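Local structure of galactose mutarotase related enzyme (Lactobacillus acidophilus, 3DCD) at residues 40-45 with 240-245; 142-147 with 287-292; 159-164 with 193-198. The protein is of unknown function but probably binds carbohydrate and may act as an isomerase, interconverting sugar anomers as galactose mutarotases do. All coordinates share one frame; numbering follows the deposited sequence.

Contact 1: residues 40-45 with 240-245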
loop_
_atom_site.group_PDB
_atom_site.type_symbol
_atom_site.label_atom_id
_atom_site.label_comp_id
_atom_site.label_asym_id
_atom_site.label_seq_id
_atom_site.Cartn_x
_atom_site.Cartn_y
_atom_site.Cartn_z
ATOM N N GLU A 40 -16.205 3.168 -11.532
ATOM C CA GLU A 40 -16.286 4.434 -12.246
ATOM C C GLU A 40 -15.114 5.332 -11.902
ATOM O O GLU A 40 -14.792 6.255 -12.649
ATOM C CB GLU A 40 -17.617 5.136 -11.927
ATOM C CG GLU A 40 -18.840 4.361 -12.441
ATOM C CD GLU A 40 -19.111 4.575 -13.930
ATOM O OE1 GLU A 40 -18.387 5.353 -14.581
ATOM O OE2 GLU A 40 -20.064 3.963 -14.448
ATOM N N ILE A 41 -14.470 5.051 -10.766
ATOM C CA ILE A 41 -13.383 5.886 -10.254
ATOM C C ILE A 41 -12.078 5.091 -10.155
ATOM O O ILE A 41 -11.048 5.456 -10.761
ATOM C CB ILE A 41 -13.727 6.438 -8.838
ATOM C CG1 ILE A 41 -15.071 7.192 -8.827
ATOM C CG2 ILE A 41 -12.580 7.295 -8.286
ATOM C CD1 ILE A 41 -15.096 8.486 -9.648
ATOM N N TRP A 42 -12.125 4.014 -9.370
ATOM C CA TRP A 42 -10.951 3.171 -9.128
ATOM C C TRP A 42 -11.446 1.835 -8.586
ATOM O O TRP A 42 -11.935 1.755 -7.463
ATOM C CB TRP A 42 -9.959 3.861 -8.154
ATOM C CG TRP A 42 -8.760 2.968 -7.827
ATOM C CD1 TRP A 42 -7.942 2.337 -8.721
ATOM C CD2 TRP A 42 -8.278 2.609 -6.520
ATOM N NE1 TRP A 42 -6.967 1.617 -8.054
ATOM C CE2 TRP A 42 -7.152 1.771 -6.705
ATOM C CE3 TRP A 42 -8.676 2.933 -5.216
ATOM C CZ2 TRP A 42 -6.446 1.220 -5.635
ATOM C CZ3 TRP A 42 -7.964 2.405 -4.154
ATOM C CH2 TRP A 42 -6.848 1.556 -4.373
ATOM N N GLY A 43 -11.369 0.792 -9.416
ATOM C CA GLY A 43 -12.061 -0.459 -9.134
ATOM C C GLY A 43 -11.271 -1.449 -8.303
ATOM O O GLY A 43 -11.372 -2.670 -8.525
ATOM N N ARG A 44 -10.477 -0.935 -7.360
ATOM C CA ARG A 44 -9.783 -1.786 -6.383
ATOM C C ARG A 44 -10.041 -1.232 -4.993
ATOM O O ARG A 44 -10.455 -0.086 -4.874
ATOM C CB ARG A 44 -8.269 -1.864 -6.692
ATOM C CG ARG A 44 -7.993 -2.552 -8.039
ATOM C CD ARG A 44 -6.508 -2.828 -8.301
ATOM N NE ARG A 44 -6.318 -3.470 -9.615
ATOM C CZ ARG A 44 -6.493 -4.765 -9.875
ATOM N NH1 ARG A 44 -6.862 -5.613 -8.917
ATOM N NH2 ARG A 44 -6.299 -5.218 -11.116
ATOM N N HIS A 45 -9.843 -2.048 -3.952
ATOM C CA HIS A 45 -9.973 -1.576 -2.569
ATOM C C HIS A 45 -8.642 -1.179 -1.932
ATOM O O HIS A 45 -8.524 -0.099 -1.312
ATOM C CB HIS A 45 -10.528 -2.675 -1.665
ATOM C CG HIS A 45 -11.920 -3.110 -1.987
ATOM N ND1 HIS A 45 -12.192 -4.133 -2.871
ATOM C CD2 HIS A 45 -13.116 -2.706 -1.500
ATOM C CE1 HIS A 45 -13.497 -4.327 -2.934
ATOM N NE2 HIS A 45 -14.077 -3.504 -2.083
ATOM N N TRP A 240 -2.168 9.085 -2.479
ATOM C CA TRP A 240 -2.777 9.182 -3.797
ATOM C C TRP A 240 -4.302 9.104 -3.725
ATOM O O TRP A 240 -4.860 8.388 -2.898
ATOM C CB TRP A 240 -2.241 8.042 -4.697
ATOM C CG TRP A 240 -2.928 7.875 -6.056
ATOM C CD1 TRP A 240 -2.653 8.553 -7.220
ATOM C CD2 TRP A 240 -3.997 6.974 -6.363
ATOM N NE1 TRP A 240 -3.487 8.112 -8.239
ATOM C CE2 TRP A 240 -4.316 7.143 -7.737
ATOM C CE3 TRP A 240 -4.710 6.028 -5.612
ATOM C CZ2 TRP A 240 -5.331 6.419 -8.363
ATOM C CZ3 TRP A 240 -5.723 5.298 -6.245
ATOM C CH2 TRP A 240 -6.016 5.498 -7.607
ATOM N N SER A 241 -4.962 9.834 -4.610
ATOM C CA SER A 241 -6.365 9.549 -4.920
ATOM C C SER A 241 -6.562 9.778 -6.427
ATOM O O SER A 241 -5.685 10.366 -7.079
ATOM C CB SER A 241 -7.286 10.422 -4.072
ATOM O OG SER A 241 -8.641 9.984 -4.172
ATOM N N GLN A 242 -7.687 9.314 -6.973
ATOM C CA GLN A 242 -7.891 9.330 -8.436
ATOM C C GLN A 242 -8.015 10.756 -8.951
ATOM O O GLN A 242 -8.478 11.653 -8.236
ATOM C CB GLN A 242 -9.125 8.492 -8.832
ATOM C CG GLN A 242 -9.263 8.187 -10.341
ATOM C CD GLN A 242 -8.029 7.513 -10.905
ATOM O OE1 GLN A 242 -7.053 8.170 -11.234
ATOM N NE2 GLN A 242 -8.062 6.198 -10.988
ATOM N N TYR A 243 -7.556 10.956 -10.188
ATOM C CA TYR A 243 -7.623 12.233 -10.890
ATOM C C TYR A 243 -7.526 11.908 -12.397
ATOM O O TYR A 243 -6.756 11.029 -12.776
ATOM C CB TYR A 243 -6.443 13.137 -10.484
ATOM C CG TYR A 243 -6.546 14.533 -11.038
ATOM C CD1 TYR A 243 -6.066 14.840 -12.320
ATOM C CD2 TYR A 243 -7.141 15.558 -10.285
ATOM C CE1 TYR A 243 -6.175 16.113 -12.841
ATOM C CE2 TYR A 243 -7.245 16.854 -10.799
ATOM C CZ TYR A 243 -6.765 17.117 -12.079
ATOM O OH TYR A 243 -6.868 18.392 -12.596
ATOM N N PRO A 244 -8.294 12.609 -13.263
ATOM C CA PRO A 244 -9.235 13.713 -13.044
ATOM C C PRO A 244 -10.618 13.330 -12.493
ATOM O O PRO A 244 -11.307 14.210 -12.007
ATOM C CB PRO A 244 -9.384 14.322 -14.446
ATOM C CG PRO A 244 -9.232 13.178 -15.350
ATOM C CD PRO A 244 -8.186 12.280 -14.695
ATOM N N LYS A 245 -11.015 12.057 -12.569
ATOM C CA LYS A 245 -12.275 11.613 -11.955
ATOM C C LYS A 245 -12.047 11.380 -10.468
ATOM O O LYS A 245 -11.301 10.489 -10.100
ATOM C CB LYS A 245 -12.793 10.335 -12.609
ATOM C CG LYS A 245 -13.278 10.516 -14.030
ATOM C CD LYS A 245 -13.667 9.162 -14.605
ATOM C CE LYS A 245 -14.612 9.323 -15.782
ATOM N NZ LYS A 245 -14.849 8.025 -16.477
#
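Ile41 and Lys245 mark the closest approach of the two backbones, their CA atoms 6.1 Å apart. Segment 40-45 has no regular structure, and 240-245 runs from the end of strand 236-240 into a loop with a cis peptide before Pro244. The polar link comes from a side chain: Gln242 has CG anti to its N (chi1 -167°) and bends at chi2, which carries NE2 to Ile41 O at 3.1 Å, NE2 standing 20° out of the plane of the Ile41 carbonyl. Its OE1 accepts the backbone N-H of Tyr243 at 3.0 Å, in the carbonyl plane and on a lone pair. The amide is thus held at both ends and its rotation fixed. Nearer the backbone, Gln242 CB lies 3.7 Å from Ile41 CG2. The extended Lys245 passes its CD 3.7 Å from Glu40 O. The tryptophans form a T-shaped pair with planes at 81°: the CZ3-CH2 edge of Trp240 stands over one face of Trp42, CZ3 being 3.7 Å from Trp42 CD2. The rings of Trp35 and His143 also meet Trp42. This surface contact joins the loop before strand 48-49 to the one between strands 236-240 and 249-256. With an alanine at Gln242, Ile41 O and Tyr243 N would probably both lose their side-chain mate, and the two loops the polar tie between them. The contact rests on a neutral amide, the aliphatic packing of Ile41 and the tryptophan pair; Lys245 NZ and Glu40 OE1, 4.8 Å apart and not in contact, may attract each other weakly.

Contact 2: residues 142-147 with 287-292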
loop_
_atom_site.group_PDB
_atom_site.type_symbol
_atom_site.label_atom_id
_atom_site.label_comp_id
_atom_site.label_asym_id
_atom_site.label_seq_id
_atom_site.Cartn_x
_atom_site.Cartn_y
_atom_site.Cartn_z
ATOM N N GLY A 142 2.099 -1.791 0.275
ATOM C CA GLY A 142 0.651 -1.773 0.512
ATOM C C GLY A 142 0.020 -0.581 -0.198
ATOM O O GLY A 142 0.724 0.345 -0.632
ATOM N N HIS A 143 -1.305 -0.602 -0.327
ATOM C CA HIS A 143 -2.027 0.410 -1.124
ATOM C C HIS A 143 -3.479 0.550 -0.600
ATOM O O HIS A 143 -4.412 0.646 -1.396
ATOM C CB HIS A 143 -1.984 -0.061 -2.598
ATOM C CG HIS A 143 -2.269 0.996 -3.633
ATOM N ND1 HIS A 143 -3.411 1.766 -3.628
ATOM C CD2 HIS A 143 -1.605 1.322 -4.771
ATOM C CE1 HIS A 143 -3.406 2.568 -4.683
ATOM N NE2 HIS A 143 -2.332 2.301 -5.406
ATOM N N PRO A 144 -3.681 0.584 0.742
ATOM C CA PRO A 144 -5.069 0.650 1.222
ATOM C C PRO A 144 -5.769 1.961 0.818
ATOM O O PRO A 144 -5.161 3.022 0.941
ATOM C CB PRO A 144 -4.916 0.609 2.747
ATOM C CG PRO A 144 -3.508 1.051 3.015
ATOM C CD PRO A 144 -2.711 0.557 1.859
ATOM N N GLY A 145 -7.014 1.880 0.326
ATOM C CA GLY A 145 -7.831 3.080 0.111
ATOM C C GLY A 145 -8.810 3.267 1.260
ATOM O O GLY A 145 -9.540 2.332 1.601
ATOM N N PHE A 146 -8.807 4.466 1.861
ATOM C CA PHE A 146 -9.675 4.800 3.005
ATOM C C PHE A 146 -10.739 5.802 2.631
ATOM O O PHE A 146 -10.414 6.862 2.085
ATOM C CB PHE A 146 -8.854 5.410 4.140
ATOM C CG PHE A 146 -7.710 4.554 4.578
ATOM C CD1 PHE A 146 -6.407 4.985 4.382
ATOM C CD2 PHE A 146 -7.941 3.302 5.145
ATOM C CE1 PHE A 146 -5.321 4.173 4.779
ATOM C CE2 PHE A 146 -6.877 2.484 5.546
ATOM C CZ PHE A 146 -5.560 2.932 5.367
ATOM N N ASN A 147 -11.999 5.486 2.954
ATOM C CA ASN A 147 -13.109 6.440 2.795
ATOM C C ASN A 147 -12.886 7.730 3.572
ATOM O O ASN A 147 -12.344 7.704 4.671
ATOM C CB ASN A 147 -14.426 5.840 3.321
ATOM C CG ASN A 147 -14.952 4.710 2.467
ATOM O OD1 ASN A 147 -15.577 3.785 2.981
ATOM N ND2 ASN A 147 -14.756 4.798 1.167
ATOM N N PHE A 287 3.172 -3.061 7.798
ATOM C CA PHE A 287 2.700 -1.823 8.390
ATOM C C PHE A 287 1.427 -2.084 9.183
ATOM O O PHE A 287 0.856 -3.170 9.089
ATOM C CB PHE A 287 2.493 -0.756 7.312
ATOM C CG PHE A 287 1.497 -1.146 6.242
ATOM C CD1 PHE A 287 1.893 -1.954 5.161
ATOM C CD2 PHE A 287 0.175 -0.701 6.310
ATOM C CE1 PHE A 287 0.991 -2.301 4.166
ATOM C CE2 PHE A 287 -0.742 -1.039 5.305
ATOM C CZ PHE A 287 -0.339 -1.840 4.247
ATOM N N SER A 288 0.999 -1.098 9.965
ATOM C CA SER A 288 -0.137 -1.270 10.853
ATOM C C SER A 288 -1.115 -0.118 10.702
ATOM O O SER A 288 -0.707 1.017 10.465
ATOM C CB SER A 288 0.322 -1.359 12.300
ATOM O OG SER A 288 1.240 -2.427 12.425
HETATM N N MSE A 289 -2.401 -0.417 10.859
HETATM C CA MSE A 289 -3.437 0.588 10.665
HETATM C C MSE A 289 -4.337 0.563 11.881
HETATM O O MSE A 289 -4.736 -0.514 12.317
HETATM C CB MSE A 289 -4.268 0.265 9.419
HETATM C CG MSE A 289 -3.541 0.414 8.074
HETATM SE SE MSE A 289 -4.394 -0.612 6.644
HETATM C CE MSE A 289 -3.812 -2.408 7.245
ATOM N N THR A 290 -4.656 1.737 12.427
ATOM C CA THR A 290 -5.701 1.835 13.453
ATOM C C THR A 290 -6.865 2.686 12.919
ATOM O O THR A 290 -6.656 3.615 12.135
ATOM C CB THR A 290 -5.189 2.423 14.781
ATOM O OG1 THR A 290 -4.833 3.803 14.591
ATOM C CG2 THR A 290 -3.959 1.652 15.257
ATOM N N TYR A 291 -8.074 2.349 13.339
ATOM C CA TYR A 291 -9.272 3.010 12.844
ATOM C C TYR A 291 -10.125 3.573 13.969
ATOM O O TYR A 291 -10.359 2.894 14.972
ATOM C CB TYR A 291 -10.121 2.016 12.058
ATOM C CG TYR A 291 -9.333 1.183 11.067
ATOM C CD1 TYR A 291 -9.166 1.607 9.751
ATOM C CD2 TYR A 291 -8.749 -0.015 11.455
ATOM C CE1 TYR A 291 -8.424 0.841 8.823
ATOM C CE2 TYR A 291 -8.011 -0.786 10.544
ATOM C CZ TYR A 291 -7.859 -0.350 9.236
ATOM O OH TYR A 291 -7.148 -1.123 8.352
ATOM N N HIS A 292 -10.602 4.797 13.778
ATOM C CA HIS A 292 -11.563 5.407 14.695
ATOM C C HIS A 292 -12.684 6.063 13.899
ATOM O O HIS A 292 -12.424 6.810 12.937
ATOM C CB HIS A 292 -10.912 6.417 15.636
ATOM C CG HIS A 292 -11.761 6.739 16.829
ATOM N ND1 HIS A 292 -12.927 7.475 16.739
ATOM C CD2 HIS A 292 -11.632 6.389 18.129
ATOM C CE1 HIS A 292 -13.473 7.572 17.941
ATOM N NE2 HIS A 292 -12.697 6.931 18.803
#
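Gly142 CA sits 3.7 Å from Phe287 CE1, so close that a CB at this position would collide with the ring; the lack of a side chain lets the CE1-CZ side of Phe287 come close to the backbone. The Phe287 ring gets there with CG between the backbone N and the carbonyl carbon (chi1 59°), and its CZ also meets Pro144 CD at 4.1 Å, the two side chains coming from opposite directions. Next along, the selenium of Met289 (a selenomethionine) touches both Pro144 and Phe146, which lie next to each other on the same side of it, with SE 4.1 Å from Pro144 CG and 3.9 Å from Phe146 CZ. This is a Met-aromatic contact made at the rim: SE is 5.2 Å from the Phe146 centroid and 86° off the ring normal. Phe146 CE2 then approaches Tyr291 CE1 at 4.0 Å, the side chains crossing at about a right angle. All six residues are buried, and the contact is wholly apolar. A second shell hems the aromatic groups in: Val227 and Val229 touch Phe146, Val229 and Pro254 touch Phe287, and the ring of Phe33 meets Tyr291. The segments run 13° apart but belong to different sheets, packed face to face as in the beta-sandwich (supersandwich) fold of the galactose mutarotase family. Strand 136-147 pairs with 249-256 on one side of this interface, while 282-292 lies between 121-130 and 226-232 on the other.

Contact 3: residues 159-164 with 193-198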
loop_
_atom_site.group_PDB
_atom_site.type_symbol
_atom_site.label_atom_id
_atom_site.label_comp_id
_atom_site.label_asym_id
_atom_site.label_seq_id
_atom_site.Cartn_x
_atom_site.Cartn_y
_atom_site.Cartn_z
ATOM N N PHE A 159 -10.706 17.171 5.443
ATOM C CA PHE A 159 -9.779 16.121 5.845
ATOM C C PHE A 159 -8.353 16.502 5.539
ATOM O O PHE A 159 -8.084 17.353 4.687
ATOM C CB PHE A 159 -10.134 14.782 5.171
ATOM C CG PHE A 159 -11.465 14.249 5.605
ATOM C CD1 PHE A 159 -12.642 14.705 4.997
ATOM C CD2 PHE A 159 -11.556 13.320 6.639
ATOM C CE1 PHE A 159 -13.892 14.248 5.410
ATOM C CE2 PHE A 159 -12.816 12.858 7.061
ATOM C CZ PHE A 159 -13.971 13.316 6.442
ATOM N N TYR A 160 -7.429 15.866 6.237
ATOM C CA TYR A 160 -6.026 16.159 6.026
ATOM C C TYR A 160 -5.215 14.961 6.463
ATOM O O TYR A 160 -5.727 14.085 7.169
ATOM C CB TYR A 160 -5.617 17.416 6.817
ATOM C CG TYR A 160 -5.820 17.331 8.320
ATOM C CD1 TYR A 160 -6.995 17.794 8.915
ATOM C CD2 TYR A 160 -4.813 16.822 9.150
ATOM C CE1 TYR A 160 -7.174 17.731 10.325
ATOM C CE2 TYR A 160 -4.980 16.757 10.553
ATOM C CZ TYR A 160 -6.155 17.202 11.125
ATOM O OH TYR A 160 -6.294 17.134 12.503
ATOM N N PHE A 161 -3.958 14.934 6.038
ATOM C CA PHE A 161 -2.989 13.993 6.603
ATOM C C PHE A 161 -1.866 14.731 7.308
ATOM O O PHE A 161 -1.529 15.878 6.978
ATOM C CB PHE A 161 -2.488 12.941 5.592
ATOM C CG PHE A 161 -1.628 13.493 4.474
ATOM C CD1 PHE A 161 -0.244 13.463 4.569
ATOM C CD2 PHE A 161 -2.211 14.023 3.318
ATOM C CE1 PHE A 161 0.557 13.948 3.547
ATOM C CE2 PHE A 161 -1.423 14.525 2.286
ATOM C CZ PHE A 161 -0.031 14.486 2.402
ATOM N N ASP A 162 -1.345 14.070 8.327
ATOM C CA ASP A 162 -0.342 14.620 9.187
ATOM C C ASP A 162 0.689 13.533 9.437
ATOM O O ASP A 162 0.353 12.422 9.819
ATOM C CB ASP A 162 -0.977 15.053 10.507
ATOM C CG ASP A 162 -0.159 16.086 11.225
ATOM O OD1 ASP A 162 0.765 16.671 10.610
ATOM O OD2 ASP A 162 -0.436 16.326 12.415
HETATM N N MSE A 163 1.951 13.853 9.220
HETATM C CA MSE A 163 2.988 12.854 9.387
HETATM C C MSE A 163 3.781 13.083 10.664
HETATM O O MSE A 163 4.124 14.220 11.008
HETATM C CB MSE A 163 3.888 12.842 8.165
HETATM C CG MSE A 163 3.099 12.690 6.887
HETATM SE SE MSE A 163 4.260 12.541 5.334
HETATM C CE MSE A 163 5.222 10.991 5.915
ATOM N N HIS A 164 4.031 12.001 11.390
ATOM C CA HIS A 164 4.866 12.054 12.578
ATOM C C HIS A 164 6.061 11.112 12.364
ATOM O O HIS A 164 5.900 10.061 11.758
ATOM C CB HIS A 164 4.041 11.663 13.805
ATOM C CG HIS A 164 2.830 12.527 14.011
ATOM N ND1 HIS A 164 1.604 12.247 13.437
ATOM C CD2 HIS A 164 2.666 13.678 14.706
ATOM C CE1 HIS A 164 0.735 13.179 13.782
ATOM N NE2 HIS A 164 1.354 14.059 14.553
ATOM N N ILE A 193 -1.294 18.457 5.850
ATOM C CA ILE A 193 -1.579 18.801 4.449
ATOM C C ILE A 193 -3.041 18.434 4.179
ATOM O O ILE A 193 -3.415 17.280 4.334
ATOM C CB ILE A 193 -0.629 18.027 3.502
ATOM C CG1 ILE A 193 0.819 18.502 3.704
ATOM C CG2 ILE A 193 -1.068 18.163 2.041
ATOM C CD1 ILE A 193 1.864 17.567 3.103
ATOM N N ALA A 194 -3.862 19.411 3.793
ATOM C CA ALA A 194 -5.303 19.153 3.555
ATOM C C ALA A 194 -5.541 18.438 2.235
ATOM O O ALA A 194 -4.790 18.614 1.266
ATOM C CB ALA A 194 -6.089 20.446 3.605
ATOM N N LEU A 195 -6.578 17.606 2.199
ATOM C CA LEU A 195 -6.928 16.900 0.976
ATOM C C LEU A 195 -7.812 17.785 0.106
ATOM O O LEU A 195 -8.473 18.708 0.593
ATOM C CB LEU A 195 -7.631 15.564 1.283
ATOM C CG LEU A 195 -6.851 14.541 2.122
ATOM C CD1 LEU A 195 -7.704 13.284 2.308
ATOM C CD2 LEU A 195 -5.526 14.192 1.433
ATOM N N SER A 196 -7.776 17.525 -1.194
ATOM C CA SER A 196 -8.581 18.242 -2.160
ATOM C C SER A 196 -8.555 17.461 -3.462
ATOM O O SER A 196 -7.690 16.614 -3.662
ATOM C CB SER A 196 -8.002 19.637 -2.402
ATOM O OG SER A 196 -6.808 19.557 -3.188
ATOM N N ASP A 197 -9.501 17.757 -4.342
ATOM C CA ASP A 197 -9.543 17.147 -5.664
ATOM C C ASP A 197 -8.248 17.425 -6.461
ATOM O O ASP A 197 -7.716 16.524 -7.126
ATOM C CB ASP A 197 -10.765 17.664 -6.435
ATOM C CG ASP A 197 -12.088 17.020 -5.969
ATOM O OD1 ASP A 197 -12.068 15.933 -5.336
ATOM O OD2 ASP A 197 -13.151 17.611 -6.249
ATOM N N ASP A 198 -7.762 18.667 -6.379
ATOM C CA ASP A 198 -6.600 19.146 -7.131
ATOM C C ASP A 198 -5.253 18.637 -6.587
ATOM O O ASP A 198 -4.254 18.582 -7.324
ATOM C CB ASP A 198 -6.577 20.679 -7.119
ATOM C CG ASP A 198 -5.428 21.257 -7.945
ATOM O OD1 ASP A 198 -5.526 21.218 -9.197
ATOM O OD2 ASP A 198 -4.431 21.751 -7.347
#
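Phe161 and Ile193 form an antiparallel hydrogen-bonded pair, with Phe161 N to Ile193 O at 2.9 Å and Ile193 N to Phe161 O at 2.8 Å. Tyr160 and Ala194 make the adjoining non-hydrogen-bonded pair, and the ladder ends with Leu195 N to Phe159 O at 2.9 Å, an almost straight bond (174° at the hydrogen). Beyond it the second segment leaves the sheet as loop.

The side chain of Phe161 carries most of the apolar contact. From CB, the first torsion (chi1 68°) sets CG between the backbone N and the carbonyl carbon, turning the ring back across the neighbouring strand. CG passes the carbonyl of Ile193, and CD2 comes nearer still, 3.6 Å from Ile193 O. The same CD2 also meets Leu195 CD2 at 3.8 Å; that methyl lies in the plane of the ring, at its edge. Further out, CE2 touches Ile193 CG2 at 3.7 Å. At the tip CZ rests against Ile193 CD1, also at 3.7 Å, and CE1 meets the same methyl. Ile193 CB lies over the face, 4.0 Å from the centroid and 24° off the normal, a CH-pi contact, while CG2 and CD1 reach past the rim on that side. The two side chains run alongside each other, pointing the same way.

On the opposite side of the strand, Tyr160 packs CB against Ala194 and sends its hydroxyl to Asp221. Strand 193-194 is the outermost of its sheet within the chain, beside 159-164, which pairs in turn with 214-220. Phe161 faces strands 205-208 and 236-240 of the other sheet, touching Leu205, Tyr207 and Ile239.

In the fold
Contacts 1 and 2, with centres 16 Å apart, adjoin directly. His143, in segment 142-147, packs its CE1 3.5 Å from Trp42 CZ2 and 3.8 Å from Trp240 CE3, so it meets both tryptophans of contact 1; a probable hydrogen bond of 3.0 Å joins His45 O to Gly145 N. Contact 3 lies about 17 Å from contact 1 between centres, yet Asp197 O comes 3.4 Å from Tyr243 CD2. Contacts 2 and 3 do not touch, their nearest atoms being about 6 Å apart, but strands 282-292 and 159-164 share one sheet. Contacts 1 and 2 thus meet around His143, Trp42 and Trp240, whereas contact 3 lies at the edge strand 193-194.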